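Long-range contact in methyltransferase (Streptococcus mutans, PDB 2B78), which probably transfers a methyl group from S-adenosylmethionine, perhaps to RNA: residues N324-V338 / E373-V385. Residues are numbered along the deposited sequence; the frame is centred on the assembly and turned at random.
Sequences NGLIIASTNAANMTV and ESSNYLKVFTIKV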
ATOM      1  N   ASN A 324      20.560 -22.500  -0.975  1.00 21.43           N
ATOM      2  CA  ASN A 324      19.255 -22.756  -1.586  1.00 21.63           C
ATOM      3  C   ASN A 324      18.129 -21.954  -0.932  1.00 21.99           C
ATOM      4  O   ASN A 324      16.962 -22.351  -0.983  1.00 22.34           O
ATOM      5  CB  ASN A 324      18.914 -24.249  -1.521  1.00 20.90           C
ATOM      6  CG  ASN A 324      19.840 -25.095  -2.366  1.00 20.50           C
ATOM      7  OD1 ASN A 324      20.106 -24.771  -3.526  1.00 21.26           O
ATOM      8  ND2 ASN A 324      20.328 -26.190  -1.799  1.00 19.36           N
ATOM      9  N   GLY A 325      18.480 -20.821  -0.333  1.00 20.33           N
ATOM     10  CA  GLY A 325      17.484 -19.993   0.326  1.00 19.16           C
ATOM     11  C   GLY A 325      16.689 -19.096  -0.606  1.00 18.07           C
ATOM     12  O   GLY A 325      16.935 -19.049  -1.815  1.00 18.81           O
ATOM     13  N   LEU A 326      15.727 -18.376  -0.038  1.00 16.86           N
ATOM     14  CA  LEU A 326      14.887 -17.470  -0.817  1.00 15.42           C
ATOM     15  C   LEU A 326      14.870 -16.070  -0.234  1.00 15.10           C
ATOM     16  O   LEU A 326      15.010 -15.882   0.976  1.00 15.14           O
ATOM     17  CB  LEU A 326      13.448 -17.981  -0.862  1.00 15.83           C
ATOM     18  CG  LEU A 326      13.234 -19.347  -1.502  1.00 16.34           C
ATOM     19  CD1 LEU A 326      12.029 -20.022  -0.873  1.00 15.24           C
ATOM     20  CD2 LEU A 326      13.084 -19.177  -3.010  1.00 16.52           C
ATOM     21  N   ILE A 327      14.706 -15.089  -1.109  1.00 14.02           N
ATOM     22  CA  ILE A 327      14.606 -13.703  -0.700  1.00 13.05           C
ATOM     23  C   ILE A 327      13.287 -13.198  -1.256  1.00 14.02           C
ATOM     24  O   ILE A 327      12.963 -13.430  -2.425  1.00 14.68           O
ATOM     25  CB  ILE A 327      15.740 -12.832  -1.280  1.00 13.01           C
ATOM     26  CG1 ILE A 327      17.084 -13.239  -0.673  1.00 15.84           C
ATOM     27  CG2 ILE A 327      15.475 -11.362  -0.982  1.00 11.52           C
ATOM     28  CD1 ILE A 327      18.210 -12.283  -1.013  1.00 17.02           C
ATOM     29  N   ILE A 328      12.510 -12.537  -0.411  1.00 13.94           N
ATOM     30  CA  ILE A 328      11.245 -11.956  -0.838  1.00 13.71           C
ATOM     31  C   ILE A 328      11.515 -10.462  -0.705  1.00 13.49           C
ATOM     32  O   ILE A 328      11.530  -9.921   0.398  1.00 13.11           O
ATOM     33  CB  ILE A 328      10.096 -12.393   0.082  1.00 13.12           C
ATOM     34  CG1 ILE A 328       9.885 -13.898  -0.069  1.00 13.99           C
ATOM     35  CG2 ILE A 328       8.802 -11.648  -0.275  1.00 14.63           C
ATOM     36  CD1 ILE A 328       8.802 -14.472   0.820  1.00 17.04           C
ATOM     37  N   ALA A 329      11.800  -9.820  -1.836  1.00 13.34           N
ATOM     38  CA  ALA A 329      12.104  -8.390  -1.868  1.00 11.53           C
ATOM     39  C   ALA A 329      10.861  -7.592  -2.204  1.00 11.14           C
ATOM     40  O   ALA A 329      10.352  -7.641  -3.336  1.00 10.94           O
ATOM     41  CB  ALA A 329      13.203  -8.101  -2.903  1.00 10.51           C
ATOM     42  N   SER A 330      10.394  -6.838  -1.216  1.00 11.65           N
ATOM     43  CA  SER A 330       9.197  -6.033  -1.351  1.00 12.39           C
ATOM     44  C   SER A 330       9.448  -4.535  -1.203  1.00 12.95           C
ATOM     45  O   SER A 330      10.400  -4.102  -0.548  1.00 13.61           O
ATOM     46  CB  SER A 330       8.169  -6.490  -0.310  1.00 10.78           C
ATOM     47  OG  SER A 330       7.163  -5.521  -0.114  1.00  9.28           O
ATOM     48  N   THR A 331       8.599  -3.742  -1.842  1.00 15.24           N
ATOM     49  CA  THR A 331       8.698  -2.288  -1.755  1.00 17.14           C
ATOM     50  C   THR A 331       7.373  -1.694  -2.194  1.00 18.75           C
ATOM     51  O   THR A 331       6.715  -2.232  -3.091  1.00 19.03           O
ATOM     52  CB  THR A 331       9.825  -1.711  -2.658  1.00 16.47           C
ATOM     53  OG1 THR A 331       9.870  -0.284  -2.506  1.00 16.15           O
ATOM     54  CG2 THR A 331       9.568  -2.034  -4.126  1.00 16.76           C
ATOM     55  N   ASN A 332       6.976  -0.602  -1.546  1.00 20.21           N
ATOM     56  CA  ASN A 332       5.731   0.091  -1.881  1.00 22.05           C
ATOM     57  C   ASN A 332       6.070   1.454  -2.471  1.00 22.42           C
ATOM     58  O   ASN A 332       5.195   2.315  -2.594  1.00 22.77           O
ATOM     59  CB  ASN A 332       4.859   0.303  -0.634  1.00 24.93           C
ATOM     60  CG  ASN A 332       4.084  -0.936  -0.229  1.00 28.96           C
ATOM     61  OD1 ASN A 332       3.340  -1.509  -1.029  1.00 32.07           O
ATOM     62  ND2 ASN A 332       4.240  -1.347   1.024  1.00 30.59           N
ATOM     63  N   ALA A 333       7.340   1.647  -2.832  1.00 22.00           N
ATOM     64  CA  ALA A 333       7.810   2.917  -3.398  1.00 21.71           C
ATOM     65  C   ALA A 333       7.190   3.201  -4.761  1.00 22.03           C
ATOM     66  O   ALA A 333       7.543   2.558  -5.753  1.00 20.17           O
ATOM     67  CB  ALA A 333       9.323   2.905  -3.516  1.00 20.87           C
ATOM     68  N   ALA A 334       6.284   4.180  -4.799  1.00 22.63           N
ATOM     69  CA  ALA A 334       5.575   4.561  -6.022  1.00 23.78           C
ATOM     70  C   ALA A 334       6.479   5.213  -7.056  1.00 24.23           C
ATOM     71  O   ALA A 334       6.169   5.218  -8.256  1.00 25.34           O
ATOM     72  CB  ALA A 334       4.422   5.505  -5.679  1.00 24.26           C
ATOM     73  N   ASN A 335       7.596   5.757  -6.583  1.00 24.69           N
ATOM     74  CA  ASN A 335       8.568   6.428  -7.432  1.00 25.35           C
ATOM     75  C   ASN A 335       9.519   5.471  -8.137  1.00 25.32           C
ATOM     76  O   ASN A 335      10.279   5.890  -9.008  1.00 26.10           O
ATOM     77  CB  ASN A 335       9.372   7.430  -6.600  1.00 28.12           C
ATOM     78  CG  ASN A 335       9.754   6.880  -5.233  1.00 29.97           C
ATOM     79  OD1 ASN A 335       8.894   6.671  -4.372  1.00 31.03           O
ATOM     80  ND2 ASN A 335      11.045   6.639  -5.028  1.00 31.36           N
ATOM     81  N   MET A 336       9.493   4.193  -7.764  1.00 24.10           N
ATOM     82  CA  MET A 336      10.361   3.207  -8.411  1.00 23.89           C
ATOM     83  C   MET A 336       9.601   2.297  -9.373  1.00 23.07           C
ATOM     84  O   MET A 336       8.549   1.754  -9.029  1.00 23.66           O
ATOM     85  CB  MET A 336      11.067   2.325  -7.375  1.00 24.63           C
ATOM     86  CG  MET A 336      12.462   2.787  -6.979  1.00 24.38           C
ATOM     87  SD  MET A 336      13.518   1.367  -6.605  1.00 30.93           S
ATOM     88  CE  MET A 336      14.775   1.537  -7.862  1.00 28.52           C
ATOM     89  N   THR A 337      10.131   2.124 -10.581  1.00 21.44           N
ATOM     90  CA  THR A 337       9.484   1.246 -11.544  1.00 19.13           C
ATOM     91  C   THR A 337       9.912  -0.185 -11.230  1.00 18.89           C
ATOM     92  O   THR A 337      10.840  -0.416 -10.442  1.00 17.03           O
ATOM     93  CB  THR A 337       9.903   1.561 -13.001  1.00 19.70           C
ATOM     94  OG1 THR A 337      11.305   1.301 -13.164  1.00 18.56           O
ATOM     95  CG2 THR A 337       9.622   3.018 -13.340  1.00 18.85           C
ATOM     96  N   VAL A 338       9.232  -1.142 -11.851  1.00 17.87           N
ATOM     97  CA  VAL A 338       9.553  -2.546 -11.660  1.00 17.72           C
ATOM     98  C   VAL A 338      10.987  -2.796 -12.123  1.00 18.09           C
ATOM     99  O   VAL A 338      11.734  -3.513 -11.464  1.00 16.73           O
ATOM    100  CB  VAL A 338       8.599  -3.452 -12.471  1.00 17.43           C
ATOM    101  CG1 VAL A 338       9.176  -4.859 -12.589  1.00 15.67           C
ATOM    102  CG2 VAL A 338       7.235  -3.493 -11.803  1.00 16.19           C
ATOM    103  N   GLU A 373       0.217   2.066 -15.607  1.00 25.18           N
ATOM    104  CA  GLU A 373       0.860   1.036 -14.797  1.00 25.51           C
ATOM    105  C   GLU A 373       1.675   1.573 -13.621  1.00 24.48           C
ATOM    106  O   GLU A 373       1.957   0.835 -12.677  1.00 23.96           O
ATOM    107  CB  GLU A 373       1.745   0.152 -15.683  1.00 28.29           C
ATOM    108  CG  GLU A 373       1.986  -1.258 -15.125  1.00 32.46           C
ATOM    109  CD  GLU A 373       0.691  -1.976 -14.752  1.00 34.22           C
ATOM    110  OE1 GLU A 373      -0.298  -1.842 -15.500  1.00 35.95           O
ATOM    111  OE2 GLU A 373       0.663  -2.685 -13.717  1.00 32.71           O
ATOM    112  N   SER A 374       2.048   2.851 -13.672  1.00 23.51           N
ATOM    113  CA  SER A 374       2.824   3.455 -12.590  1.00 22.34           C
ATOM    114  C   SER A 374       2.001   3.524 -11.299  1.00 23.09           C
ATOM    115  O   SER A 374       2.541   3.740 -10.212  1.00 23.89           O
ATOM    116  CB  SER A 374       3.293   4.866 -12.983  1.00 21.49           C
ATOM    117  OG  SER A 374       2.237   5.812 -12.934  1.00 20.09           O
ATOM    118  N   SER A 375       0.690   3.348 -11.416  1.00 20.95           N
ATOM    119  CA  SER A 375      -0.166   3.385 -10.236  1.00 19.34           C
ATOM    120  C   SER A 375       0.010   2.092  -9.441  1.00 18.09           C
ATOM    121  O   SER A 375      -0.322   2.022  -8.256  1.00 18.25           O
ATOM    122  CB  SER A 375      -1.628   3.548 -10.647  1.00 17.17           C
ATOM    123  OG  SER A 375      -2.031   2.473 -11.472  1.00 19.99           O
ATOM    124  N   ASN A 376       0.532   1.058 -10.096  1.00 15.47           N
ATOM    125  CA  ASN A 376       0.744  -0.214  -9.418  1.00 13.22           C
ATOM    126  C   ASN A 376       2.060  -0.130  -8.644  1.00 12.51           C
ATOM    127  O   ASN A 376       3.091  -0.666  -9.073  1.00 11.19           O
ATOM    128  CB  ASN A 376       0.794  -1.352 -10.446  1.00 12.83           C
ATOM    129  CG  ASN A 376       0.461  -2.681  -9.830  1.00 15.18           C
ATOM    130  OD1 ASN A 376       0.543  -2.824  -8.614  1.00 14.17           O
ATOM    131  ND2 ASN A 376       0.087  -3.669 -10.653  1.00 15.49           N
ATOM    132  N   TYR A 377       2.007   0.513  -7.480  1.00 11.86           N
ATOM    133  CA  TYR A 377       3.188   0.749  -6.661  1.00 12.13           C
ATOM    134  C   TYR A 377       3.834  -0.414  -5.915  1.00 13.00           C
ATOM    135  O   TYR A 377       5.032  -0.377  -5.633  1.00 13.91           O
ATOM    136  CB  TYR A 377       2.892   1.879  -5.671  1.00 13.10           C
ATOM    137  CG  TYR A 377       1.782   1.582  -4.683  1.00 13.39           C
ATOM    138  CD1 TYR A 377       2.027   0.824  -3.544  1.00 10.98           C
ATOM    139  CD2 TYR A 377       0.488   2.080  -4.879  1.00 14.15           C
ATOM    140  CE1 TYR A 377       1.027   0.570  -2.621  1.00 13.54           C
ATOM    141  CE2 TYR A 377      -0.529   1.825  -3.951  1.00 14.38           C
ATOM    142  CZ  TYR A 377      -0.247   1.073  -2.827  1.00 14.79           C
ATOM    143  OH  TYR A 377      -1.227   0.824  -1.889  1.00 17.39           O
ATOM    144  N   LEU A 378       3.060  -1.440  -5.585  1.00 11.88           N
ATOM    145  CA  LEU A 378       3.627  -2.569  -4.866  1.00 12.27           C
ATOM    146  C   LEU A 378       4.400  -3.462  -5.825  1.00 12.88           C
ATOM    147  O   LEU A 378       3.934  -3.768  -6.919  1.00 12.59           O
ATOM    148  CB  LEU A 378       2.516  -3.372  -4.181  1.00 11.94           C
ATOM    149  CG  LEU A 378       2.891  -4.616  -3.372  1.00 12.55           C
ATOM    150  CD1 LEU A 378       3.790  -4.231  -2.199  1.00 11.26           C
ATOM    151  CD2 LEU A 378       1.631  -5.272  -2.850  1.00 10.54           C
ATOM    152  N   LYS A 379       5.600  -3.856  -5.412  1.00 13.39           N
ATOM    153  CA  LYS A 379       6.439  -4.736  -6.215  1.00 14.24           C
ATOM    154  C   LYS A 379       7.075  -5.727  -5.258  1.00 14.43           C
ATOM    155  O   LYS A 379       7.791  -5.334  -4.338  1.00 15.42           O
ATOM    156  CB  LYS A 379       7.523  -3.933  -6.933  1.00 14.95           C
ATOM    157  CG  LYS A 379       6.990  -3.011  -8.014  1.00 15.02           C
ATOM    158  CD  LYS A 379       8.023  -2.003  -8.450  1.00 15.69           C
ATOM    159  CE  LYS A 379       8.010  -0.790  -7.539  1.00 17.35           C
ATOM    160  NZ  LYS A 379       6.740  -0.029  -7.700  1.00 16.10           N
ATOM    161  N   VAL A 380       6.793  -7.012  -5.449  1.00 13.47           N
ATOM    162  CA  VAL A 380       7.366  -8.028  -4.578  1.00 13.31           C
ATOM    163  C   VAL A 380       7.971  -9.120  -5.433  1.00 14.07           C
ATOM    164  O   VAL A 380       7.266  -9.787  -6.201  1.00 13.81           O
ATOM    165  CB  VAL A 380       6.303  -8.639  -3.634  1.00 12.35           C
ATOM    166  CG1 VAL A 380       6.969  -9.579  -2.636  1.00 11.33           C
ATOM    167  CG2 VAL A 380       5.566  -7.521  -2.895  1.00 10.92           C
ATOM    168  N   PHE A 381       9.285  -9.284  -5.306  1.00 14.08           N
ATOM    169  CA  PHE A 381      10.019 -10.291  -6.059  1.00 13.55           C
ATOM    170  C   PHE A 381      10.417 -11.454  -5.171  1.00 14.05           C
ATOM    171  O   PHE A 381      10.973 -11.254  -4.091  1.00 15.28           O
ATOM    172  CB  PHE A 381      11.293  -9.684  -6.650  1.00 13.44           C
ATOM    173  CG  PHE A 381      11.085  -8.970  -7.953  1.00 11.05           C
ATOM    174  CD1 PHE A 381      10.681  -9.670  -9.084  1.00 10.93           C
ATOM    175  CD2 PHE A 381      11.332  -7.605  -8.055  1.00 11.42           C
ATOM    176  CE1 PHE A 381      10.530  -9.019 -10.312  1.00 12.36           C
ATOM    177  CE2 PHE A 381      11.186  -6.939  -9.276  1.00 12.82           C
ATOM    178  CZ  PHE A 381      10.783  -7.653 -10.410  1.00 11.28           C
ATOM    179  N   THR A 382      10.119 -12.669  -5.619  1.00 14.31           N
ATOM    180  CA  THR A 382      10.496 -13.866  -4.882  1.00 15.96           C
ATOM    181  C   THR A 382      11.662 -14.426  -5.690  1.00 16.04           C
ATOM    182  O   THR A 382      11.498 -14.777  -6.859  1.00 15.73           O
ATOM    183  CB  THR A 382       9.337 -14.886  -4.822  1.00 15.12           C
ATOM    184  OG1 THR A 382       8.249 -14.330  -4.069  1.00 13.73           O
ATOM    185  CG2 THR A 382       9.796 -16.173  -4.145  1.00 17.36           C
ATOM    186  N   ILE A 383      12.836 -14.490  -5.063  1.00 15.66           N
ATOM    187  CA  ILE A 383      14.059 -14.945  -5.722  1.00 16.49           C
ATOM    188  C   ILE A 383      14.746 -16.116  -5.030  1.00 16.47           C
ATOM    189  O   ILE A 383      14.930 -16.101  -3.811  1.00 17.55           O
ATOM    190  CB  ILE A 383      15.079 -13.792  -5.786  1.00 15.91           C
ATOM    191  CG1 ILE A 383      14.427 -12.564  -6.422  1.00 16.33           C
ATOM    192  CG2 ILE A 383      16.320 -14.232  -6.545  1.00 15.70           C
ATOM    193  CD1 ILE A 383      15.193 -11.282  -6.206  1.00 16.49           C
ATOM    194  N   LYS A 384      15.135 -17.122  -5.811  1.00 17.23           N
ATOM    195  CA  LYS A 384      15.826 -18.286  -5.261  1.00 18.26           C
ATOM    196  C   LYS A 384      17.322 -18.249  -5.568  1.00 18.11           C
ATOM    197  O   LYS A 384      17.732 -17.834  -6.652  1.00 17.52           O
ATOM    198  CB  LYS A 384      15.257 -19.584  -5.822  1.00 19.26           C
ATOM    199  CG  LYS A 384      15.949 -20.804  -5.239  1.00 20.68           C
ATOM    200  CD  LYS A 384      15.362 -22.099  -5.724  1.00 23.69           C
ATOM    201  CE  LYS A 384      16.035 -23.264  -5.017  1.00 26.24           C
ATOM    202  NZ  LYS A 384      15.886 -23.151  -3.536  1.00 26.76           N
ATOM    203  N   VAL A 385      18.133 -18.698  -4.619  1.00 18.94           N
ATOM    204  CA  VAL A 385      19.583 -18.725  -4.806  1.00 20.57           C
ATOM    205  C   VAL A 385      20.096 -20.164  -4.831  1.00 20.54           C
ATOM    206  O   VAL A 385      21.175 -20.406  -5.409  1.00 22.52           O
ATOM    207  CB  VAL A 385      20.318 -17.960  -3.687  1.00 19.71           C
ATOM    208  CG1 VAL A 385      19.636 -16.626  -3.447  1.00 19.96           C
ATOM    209  CG2 VAL A 385      20.354 -18.801  -2.414  1.00 22.13           C
ATOM    210  OXT VAL A 385      19.423 -21.039  -4.253  1.00 22.36           O
TER
HETATM  211  O   HOH W   1       4.827   2.701  -9.106  1.00 35.15           O
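K379 runs its side chain into the turn A333-M336 and fills the hollow there. Bends at chi3 (-85°) and chi4 (-67°) curl the chain, so that NZ reaches three backbone carbonyls. K379 NZ bonds Y377 O at 2.7 Å, from above the carbonyl plane. Its bonds to M336 O and A333 O are weak. The ammonium thus ties the turn to the loop that leads into strand 379-384. V338 rests on the lysine's aliphatic part, CG2 lying 3.8 Å from K379 CD, while its CG1 meets F381 CZ. N332 OD1 comes to the edge of the Y377 ring, in its plane. This amide oxygen is buried and has no polar partner in the model. The Y377 hydroxyl bonds D198. Strands 325-331 and 379-384 pair antiparallel, at 170°. I327, A329 and T331 exchange two backbone hydrogen bonds each with I383, F381 and K379, respectively. On the face of L326, I328 and S330, I328 CG2 butts V380 CG1 at 3.6 Å. V380 CG2 fits against S330, whose OG bonds D292. Strand 325-331 also pairs parallel with 286-291. Strand 379-384 is slotted between 325-331 and 355-360, antiparallel to both, as in the class I (Rossmann-like) methyltransferase fold.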